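PDB 1A4E: peroxisomal catalase A from Saccharomyces cerevisiae, which breaks down hydrogen peroxide to water and oxygen with a heme cofactor, and so probably protects the cell from peroxide made by peroxisomal oxidases. Local coordinates for residues T131-F145 against F166-V179. Numbering follows the deposited sequence.
With HEM (protoporphyrin IX containing Fe), chain I.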
loop_
_atom_site.group_PDB
_atom_site.type_symbol
_atom_site.label_atom_id
_atom_site.label_comp_id
_atom_site.label_asym_id
_atom_site.label_seq_id
_atom_site.Cartn_x
_atom_site.Cartn_y
_atom_site.Cartn_z
ATOM N N THR B 131 25.607 -0.899 -22.510
ATOM C CA THR B 131 26.565 -1.950 -22.781
ATOM C C THR B 131 25.933 -2.988 -23.705
ATOM O O THR B 131 24.724 -3.202 -23.627
ATOM C CB THR B 131 27.013 -2.539 -21.419
ATOM O OG1 THR B 131 27.807 -3.669 -21.749
ATOM C CG2 THR B 131 25.882 -2.913 -20.470
ATOM N N PRO B 132 26.677 -3.616 -24.633
ATOM C CA PRO B 132 26.192 -4.646 -25.554
ATOM C C PRO B 132 25.717 -5.934 -24.893
ATOM O O PRO B 132 24.879 -6.661 -25.433
ATOM C CB PRO B 132 27.345 -4.912 -26.483
ATOM C CG PRO B 132 28.275 -3.752 -26.312
ATOM C CD PRO B 132 28.104 -3.403 -24.852
ATOM N N VAL B 133 26.313 -6.239 -23.732
ATOM C CA VAL B 133 26.022 -7.466 -22.999
ATOM C C VAL B 133 25.580 -7.198 -21.561
ATOM O O VAL B 133 25.339 -6.049 -21.187
ATOM C CB VAL B 133 27.288 -8.383 -23.016
ATOM C CG1 VAL B 133 27.585 -8.805 -24.443
ATOM C CG2 VAL B 133 28.499 -7.662 -22.470
ATOM N N PHE B 134 25.429 -8.250 -20.749
ATOM C CA PHE B 134 25.149 -8.095 -19.335
ATOM C C PHE B 134 25.850 -9.212 -18.564
ATOM O O PHE B 134 26.468 -10.115 -19.130
ATOM C CB PHE B 134 23.633 -8.127 -19.125
ATOM C CG PHE B 134 23.124 -7.562 -17.799
ATOM C CD1 PHE B 134 23.371 -6.225 -17.454
ATOM C CD2 PHE B 134 22.413 -8.397 -16.926
ATOM C CE1 PHE B 134 22.905 -5.731 -16.232
ATOM C CE2 PHE B 134 21.953 -7.892 -15.710
ATOM C CZ PHE B 134 22.198 -6.562 -15.362
ATOM N N PHE B 135 25.785 -9.125 -17.238
ATOM C CA PHE B 135 26.452 -10.033 -16.321
ATOM C C PHE B 135 25.922 -11.454 -16.253
ATOM O O PHE B 135 26.653 -12.363 -15.855
ATOM C CB PHE B 135 26.397 -9.455 -14.915
ATOM C CG PHE B 135 26.955 -8.044 -14.771
ATOM C CD1 PHE B 135 26.129 -6.941 -15.009
ATOM C CD2 PHE B 135 28.278 -7.854 -14.361
ATOM C CE1 PHE B 135 26.623 -5.646 -14.828
ATOM C CE2 PHE B 135 28.767 -6.560 -14.183
ATOM C CZ PHE B 135 27.939 -5.459 -14.415
ATOM N N ILE B 136 24.659 -11.694 -16.615
ATOM C CA ILE B 136 24.067 -13.012 -16.445
ATOM C C ILE B 136 23.321 -13.499 -17.678
ATOM O O ILE B 136 22.935 -12.723 -18.551
ATOM C CB ILE B 136 23.071 -13.023 -15.226
ATOM C CG1 ILE B 136 22.010 -11.941 -15.410
ATOM C CG2 ILE B 136 23.828 -12.825 -13.913
ATOM C CD1 ILE B 136 20.848 -12.033 -14.412
ATOM N N ARG B 137 23.136 -14.817 -17.760
ATOM C CA ARG B 137 22.324 -15.442 -18.794
ATOM C C ARG B 137 21.308 -16.399 -18.154
ATOM O O ARG B 137 20.568 -17.106 -18.840
ATOM C CB ARG B 137 23.235 -16.180 -19.800
ATOM C CG ARG B 137 24.091 -17.331 -19.298
ATOM C CD ARG B 137 24.853 -17.870 -20.493
ATOM N NE ARG B 137 25.595 -19.069 -20.151
ATOM C CZ ARG B 137 26.536 -19.604 -20.938
ATOM N NH1 ARG B 137 26.871 -19.080 -22.111
ATOM N NH2 ARG B 137 27.178 -20.688 -20.521
ATOM N N ASP B 138 21.254 -16.410 -16.813
ATOM C CA ASP B 138 20.246 -17.126 -16.044
ATOM C C ASP B 138 19.427 -16.112 -15.259
ATOM O O ASP B 138 19.988 -15.362 -14.454
ATOM C CB ASP B 138 20.853 -18.081 -15.037
ATOM C CG ASP B 138 21.342 -19.364 -15.667
ATOM O OD1 ASP B 138 20.518 -20.168 -16.090
ATOM O OD2 ASP B 138 22.549 -19.564 -15.729
ATOM N N PRO B 139 18.103 -16.045 -15.451
ATOM C CA PRO B 139 17.236 -15.064 -14.795
ATOM C C PRO B 139 17.183 -15.147 -13.271
ATOM O O PRO B 139 17.055 -14.137 -12.577
ATOM C CB PRO B 139 15.905 -15.288 -15.471
ATOM C CG PRO B 139 15.923 -16.749 -15.857
ATOM C CD PRO B 139 17.353 -16.919 -16.347
ATOM N N SER B 140 17.337 -16.370 -12.752
ATOM C CA SER B 140 17.324 -16.645 -11.321
ATOM C C SER B 140 18.505 -16.062 -10.561
ATOM O O SER B 140 18.466 -15.830 -9.355
ATOM C CB SER B 140 17.297 -18.137 -11.115
ATOM O OG SER B 140 18.372 -18.704 -11.842
ATOM N N LYS B 141 19.571 -15.834 -11.319
ATOM C CA LYS B 141 20.805 -15.277 -10.808
ATOM C C LYS B 141 20.629 -13.786 -10.509
ATOM O O LYS B 141 21.424 -13.233 -9.749
ATOM C CB LYS B 141 21.875 -15.490 -11.873
ATOM C CG LYS B 141 23.219 -16.066 -11.490
ATOM C CD LYS B 141 23.181 -17.559 -11.314
ATOM C CE LYS B 141 23.458 -18.396 -12.550
ATOM N NZ LYS B 141 24.849 -18.805 -12.620
ATOM N N PHE B 142 19.597 -13.113 -11.068
ATOM C CA PHE B 142 19.437 -11.668 -10.930
ATOM C C PHE B 142 19.252 -11.106 -9.527
ATOM O O PHE B 142 19.999 -10.166 -9.248
ATOM C CB PHE B 142 18.268 -11.173 -11.797
ATOM C CG PHE B 142 18.187 -9.651 -11.896
ATOM C CD1 PHE B 142 19.117 -8.948 -12.672
ATOM C CD2 PHE B 142 17.186 -8.958 -11.209
ATOM C CE1 PHE B 142 19.044 -7.557 -12.758
ATOM C CE2 PHE B 142 17.123 -7.569 -11.302
ATOM C CZ PHE B 142 18.046 -6.868 -12.074
ATOM N N PRO B 143 18.356 -11.552 -8.615
ATOM C CA PRO B 143 18.277 -11.050 -7.239
ATOM C C PRO B 143 19.611 -11.144 -6.501
ATOM O O PRO B 143 20.019 -10.202 -5.829
ATOM C CB PRO B 143 17.191 -11.882 -6.592
ATOM C CG PRO B 143 16.300 -12.221 -7.757
ATOM C CD PRO B 143 17.320 -12.561 -8.835
ATOM N N HIS B 144 20.317 -12.267 -6.714
ATOM C CA HIS B 144 21.611 -12.550 -6.103
ATOM C C HIS B 144 22.673 -11.568 -6.551
ATOM O O HIS B 144 23.411 -11.028 -5.727
ATOM C CB HIS B 144 22.085 -13.938 -6.473
ATOM C CG HIS B 144 21.230 -15.069 -5.944
ATOM N ND1 HIS B 144 21.536 -15.921 -4.975
ATOM C CD2 HIS B 144 19.991 -15.402 -6.422
ATOM C CE1 HIS B 144 20.539 -16.762 -4.842
ATOM N NE2 HIS B 144 19.618 -16.437 -5.720
ATOM N N PHE B 145 22.722 -11.324 -7.864
ATOM C CA PHE B 145 23.689 -10.417 -8.441
ATOM C C PHE B 145 23.472 -8.976 -7.983
ATOM O O PHE B 145 24.433 -8.325 -7.579
ATOM C CB PHE B 145 23.607 -10.526 -9.973
ATOM C CG PHE B 145 24.386 -9.414 -10.665
ATOM C CD1 PHE B 145 25.781 -9.363 -10.564
ATOM C CD2 PHE B 145 23.685 -8.395 -11.322
ATOM C CE1 PHE B 145 26.468 -8.279 -11.112
ATOM C CE2 PHE B 145 24.382 -7.317 -11.864
ATOM C CZ PHE B 145 25.767 -7.260 -11.755
ATOM N N PHE B 166 30.645 -13.262 -6.028
ATOM C CA PHE B 166 29.618 -13.705 -6.948
ATOM C C PHE B 166 30.210 -13.884 -8.346
ATOM O O PHE B 166 30.007 -14.921 -8.978
ATOM C CB PHE B 166 28.467 -12.688 -7.002
ATOM C CG PHE B 166 27.370 -13.115 -7.970
ATOM C CD1 PHE B 166 26.372 -13.999 -7.544
ATOM C CD2 PHE B 166 27.387 -12.656 -9.300
ATOM C CE1 PHE B 166 25.398 -14.429 -8.452
ATOM C CE2 PHE B 166 26.413 -13.092 -10.195
ATOM C CZ PHE B 166 25.420 -13.977 -9.771
ATOM N N LEU B 167 30.954 -12.881 -8.832
ATOM C CA LEU B 167 31.501 -12.911 -10.182
ATOM C C LEU B 167 32.548 -13.982 -10.454
ATOM O O LEU B 167 32.576 -14.533 -11.548
ATOM C CB LEU B 167 32.077 -11.537 -10.500
ATOM C CG LEU B 167 31.061 -10.388 -10.536
ATOM C CD1 LEU B 167 31.787 -9.065 -10.715
ATOM C CD2 LEU B 167 30.063 -10.623 -11.660
ATOM N N THR B 168 33.381 -14.321 -9.470
ATOM C CA THR B 168 34.399 -15.345 -9.643
ATOM C C THR B 168 33.898 -16.763 -9.379
ATOM O O THR B 168 34.653 -17.713 -9.597
ATOM C CB THR B 168 35.616 -15.061 -8.723
ATOM O OG1 THR B 168 35.177 -15.109 -7.363
ATOM C CG2 THR B 168 36.262 -13.725 -9.068
ATOM N N THR B 169 32.652 -16.952 -8.898
ATOM C CA THR B 169 32.085 -18.292 -8.696
ATOM C C THR B 169 32.015 -18.950 -10.069
ATOM O O THR B 169 31.522 -18.300 -10.991
ATOM C CB THR B 169 30.669 -18.201 -8.089
ATOM O OG1 THR B 169 30.855 -17.598 -6.831
ATOM C CG2 THR B 169 29.965 -19.524 -7.864
ATOM N N PRO B 170 32.541 -20.172 -10.280
ATOM C CA PRO B 170 32.801 -20.752 -11.598
ATOM C C PRO B 170 31.646 -20.708 -12.581
ATOM O O PRO B 170 31.835 -20.300 -13.724
ATOM C CB PRO B 170 33.263 -22.157 -11.286
ATOM C CG PRO B 170 34.023 -21.932 -9.998
ATOM C CD PRO B 170 33.046 -21.056 -9.234
ATOM N N GLU B 171 30.440 -21.046 -12.108
ATOM C CA GLU B 171 29.239 -21.028 -12.939
ATOM C C GLU B 171 28.689 -19.638 -13.249
ATOM O O GLU B 171 27.804 -19.499 -14.087
ATOM C CB GLU B 171 28.119 -21.863 -12.291
ATOM C CG GLU B 171 27.772 -21.634 -10.819
ATOM C CD GLU B 171 28.595 -22.403 -9.776
ATOM O OE1 GLU B 171 29.638 -22.992 -10.090
ATOM O OE2 GLU B 171 28.174 -22.406 -8.619
ATOM N N ASN B 172 29.217 -18.599 -12.602
ATOM C CA ASN B 172 28.825 -17.221 -12.845
ATOM C C ASN B 172 29.857 -16.470 -13.673
ATOM O O ASN B 172 29.570 -15.361 -14.130
ATOM C CB ASN B 172 28.651 -16.461 -11.539
ATOM C CG ASN B 172 27.647 -17.070 -10.583
ATOM O OD1 ASN B 172 26.724 -17.782 -10.959
ATOM N ND2 ASN B 172 27.807 -16.801 -9.295
ATOM N N GLN B 173 31.041 -17.038 -13.946
ATOM C CA GLN B 173 32.179 -16.399 -14.621
ATOM C C GLN B 173 31.798 -16.033 -16.058
ATOM O O GLN B 173 32.632 -15.294 -16.699
ATOM C CB GLN B 173 33.375 -17.350 -14.646
ATOM C CG GLN B 173 33.839 -17.763 -13.249
ATOM C CD GLN B 173 35.030 -18.723 -13.275
ATOM O OE1 GLN B 173 35.503 -19.087 -14.350
ATOM N NE2 GLN B 173 35.549 -19.161 -12.143
ATOM N N VAL B 174 30.683 -16.420 -16.634
ATOM C CA VAL B 174 30.200 -15.976 -17.943
ATOM C C VAL B 174 29.940 -14.458 -17.935
ATOM O O VAL B 174 29.714 -13.834 -18.966
ATOM C CB VAL B 174 28.915 -16.830 -18.289
ATOM C CG1 VAL B 174 27.723 -16.470 -17.432
ATOM C CG2 VAL B 174 28.586 -16.625 -19.751
ATOM N N ALA B 175 30.010 -13.833 -16.749
ATOM C CA ALA B 175 29.914 -12.394 -16.566
ATOM C C ALA B 175 31.147 -11.621 -17.023
ATOM O O ALA B 175 31.071 -10.403 -17.153
ATOM C CB ALA B 175 29.702 -12.080 -15.098
ATOM N N ILE B 176 32.262 -12.317 -17.301
ATOM C CA ILE B 176 33.559 -11.715 -17.606
ATOM C C ILE B 176 33.583 -10.736 -18.784
ATOM O O ILE B 176 34.274 -9.718 -18.680
ATOM C CB ILE B 176 34.555 -12.950 -17.741
ATOM C CG1 ILE B 176 35.892 -12.560 -17.108
ATOM C CG2 ILE B 176 34.696 -13.439 -19.176
ATOM C CD1 ILE B 176 36.686 -11.338 -17.567
ATOM N N HIS B 177 32.816 -10.954 -19.872
ATOM C CA HIS B 177 32.754 -10.016 -20.994
ATOM C C HIS B 177 32.213 -8.683 -20.479
ATOM O O HIS B 177 32.773 -7.624 -20.770
ATOM C CB HIS B 177 31.842 -10.601 -22.076
ATOM C CG HIS B 177 31.794 -9.891 -23.429
ATOM N ND1 HIS B 177 31.032 -10.248 -24.457
ATOM C CD2 HIS B 177 32.496 -8.772 -23.807
ATOM C CE1 HIS B 177 31.235 -9.397 -25.426
ATOM N NE2 HIS B 177 32.119 -8.515 -25.030
ATOM N N GLN B 178 31.157 -8.755 -19.653
ATOM C CA GLN B 178 30.575 -7.569 -19.064
ATOM C C GLN B 178 31.476 -6.915 -18.026
ATOM O O GLN B 178 31.538 -5.685 -18.001
ATOM C CB GLN B 178 29.236 -7.911 -18.421
ATOM C CG GLN B 178 28.544 -6.725 -17.769
ATOM C CD GLN B 178 28.308 -5.504 -18.632
ATOM O OE1 GLN B 178 28.377 -4.359 -18.187
ATOM N NE2 GLN B 178 27.995 -5.713 -19.897
ATOM N N VAL B 179 32.183 -7.695 -17.189
ATOM C CA VAL B 179 33.066 -7.124 -16.176
ATOM C C VAL B 179 34.192 -6.343 -16.847
ATOM O O VAL B 179 34.586 -5.293 -16.343
ATOM C CB VAL B 179 33.605 -8.267 -15.295
ATOM C CG1 VAL B 179 34.623 -7.766 -14.289
ATOM C CG2 VAL B 179 32.441 -8.866 -14.521
HETATM C CHA HEM I . 15.111 -1.549 -14.321
HETATM C CHB HEM I . 14.445 -6.231 -13.520
HETATM C CHC HEM I . 17.937 -7.237 -16.635
HETATM C CHD HEM I . 17.826 -2.670 -18.141
HETATM C C1A HEM I . 14.740 -2.735 -13.712
HETATM C C2A HEM I . 13.665 -2.845 -12.745
HETATM C C3A HEM I . 13.417 -4.168 -12.584
HETATM C C4A HEM I . 14.362 -4.863 -13.423
HETATM C CMA HEM I . 12.317 -4.820 -11.760
HETATM C CAA HEM I . 12.911 -1.693 -12.104
HETATM C CBA HEM I . 11.574 -1.539 -12.795
HETATM C CGA HEM I . 10.696 -0.438 -12.245
HETATM O O1A HEM I . 10.488 -0.344 -11.037
HETATM O O2A HEM I . 10.199 0.327 -13.056
HETATM C C1B HEM I . 15.325 -6.918 -14.326
HETATM C C2B HEM I . 15.464 -8.354 -14.321
HETATM C C3B HEM I . 16.536 -8.652 -15.130
HETATM C C4B HEM I . 17.005 -7.369 -15.632
HETATM C CMB HEM I . 14.559 -9.281 -13.515
HETATM C CAB HEM I . 17.122 -9.883 -15.449
HETATM C CBB HEM I . 16.584 -11.232 -15.209
HETATM C C1C HEM I . 18.197 -6.082 -17.345
HETATM C C2C HEM I . 18.937 -6.051 -18.585
HETATM C C3C HEM I . 18.857 -4.773 -19.058
HETATM C C4C HEM I . 18.075 -4.032 -18.087
HETATM C CMC HEM I . 19.610 -7.263 -19.227
HETATM C CAC HEM I . 19.354 -4.266 -20.250
HETATM C CBC HEM I . 18.975 -4.776 -21.549
HETATM C C1D HEM I . 17.090 -1.956 -17.214
HETATM C C2D HEM I . 16.864 -0.534 -17.270
HETATM C C3D HEM I . 16.127 -0.224 -16.182
HETATM C C4D HEM I . 15.889 -1.448 -15.465
HETATM C CMD HEM I . 17.333 0.431 -18.350
HETATM C CAD HEM I . 15.682 1.163 -15.759
HETATM C CBD HEM I . 14.347 1.595 -16.319
HETATM C CGD HEM I . 14.035 3.015 -15.883
HETATM O O1D HEM I . 14.790 3.917 -16.216
HETATM O O2D HEM I . 13.045 3.232 -15.196
HETATM N NA HEM I . 15.144 -3.984 -14.145
HETATM N NB HEM I . 16.251 -6.319 -15.148
HETATM N NC HEM I . 17.633 -4.855 -17.067
HETATM N ND HEM I . 16.476 -2.517 -16.110
HETATM FE FE HEM I . 16.409 -4.409 -15.590
HETATM O O HOH W 1 29.143 -11.072 -19.753
HETATM O O HOH W 2 26.716 -14.803 -14.248
HETATM O O HOH W 3 25.397 -18.992 -15.582
#
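Lys141 NZ donates to Asn172 OD1 at 2.7 Å, in the carbonyl plane of the amide. The contact belongs to the heme-containing catalase fold. It joins the heme-pocket loop and the start of helix 141-149 to helices 160-168 and 176-182. Near-right-angle torsions in Lys141 (chi2 79°, chi3 90°) curl the ammonium round to the amide oxygen. The amide ND2 holds Phe166 O in the last turn of helix 160-168, and the two bonds together fix the amide's rotation. At the far end Gln178 NE2 gives a nearly straight bond (168°) to Thr131 OG1, 2.8 Å long and in the amide plane.

Two waters bridge the backbones: one links Phe134 O, Val174 O and Gln178 N, the other Phe135 O and Asn172 O. Val174 CG2 lies over one face of the Arg137 guanidinium, which forms salt bridges with Asp281 and Asp428 and a hydrogen bond to Ala421 O.

Packing centres on Phe135. Gln178 CG sits 3.4 Å from its ring centroid, and Phe145 CZ covers the opposite face. Phe134 carries Phe135 CD1 on one face and the heme methyl CMC on the other. This ring also lines the azide site, near Asn129 and His56. Phe142 lays one face over a heme pyrrole, its CZ 3.5 Å from HEM C1B. With an alanine at Phe142, that pyrrole is likely to lose its aromatic cover, and Ile136 CD1 the ring edge it meets. Where helix 141-149 meets helix 160-168, Phe145 CA stands over the Phe166 ring, 4.2 Å from its centroid, while Lys141 CG meets the edge at Phe166 CZ, 3.5 Å away.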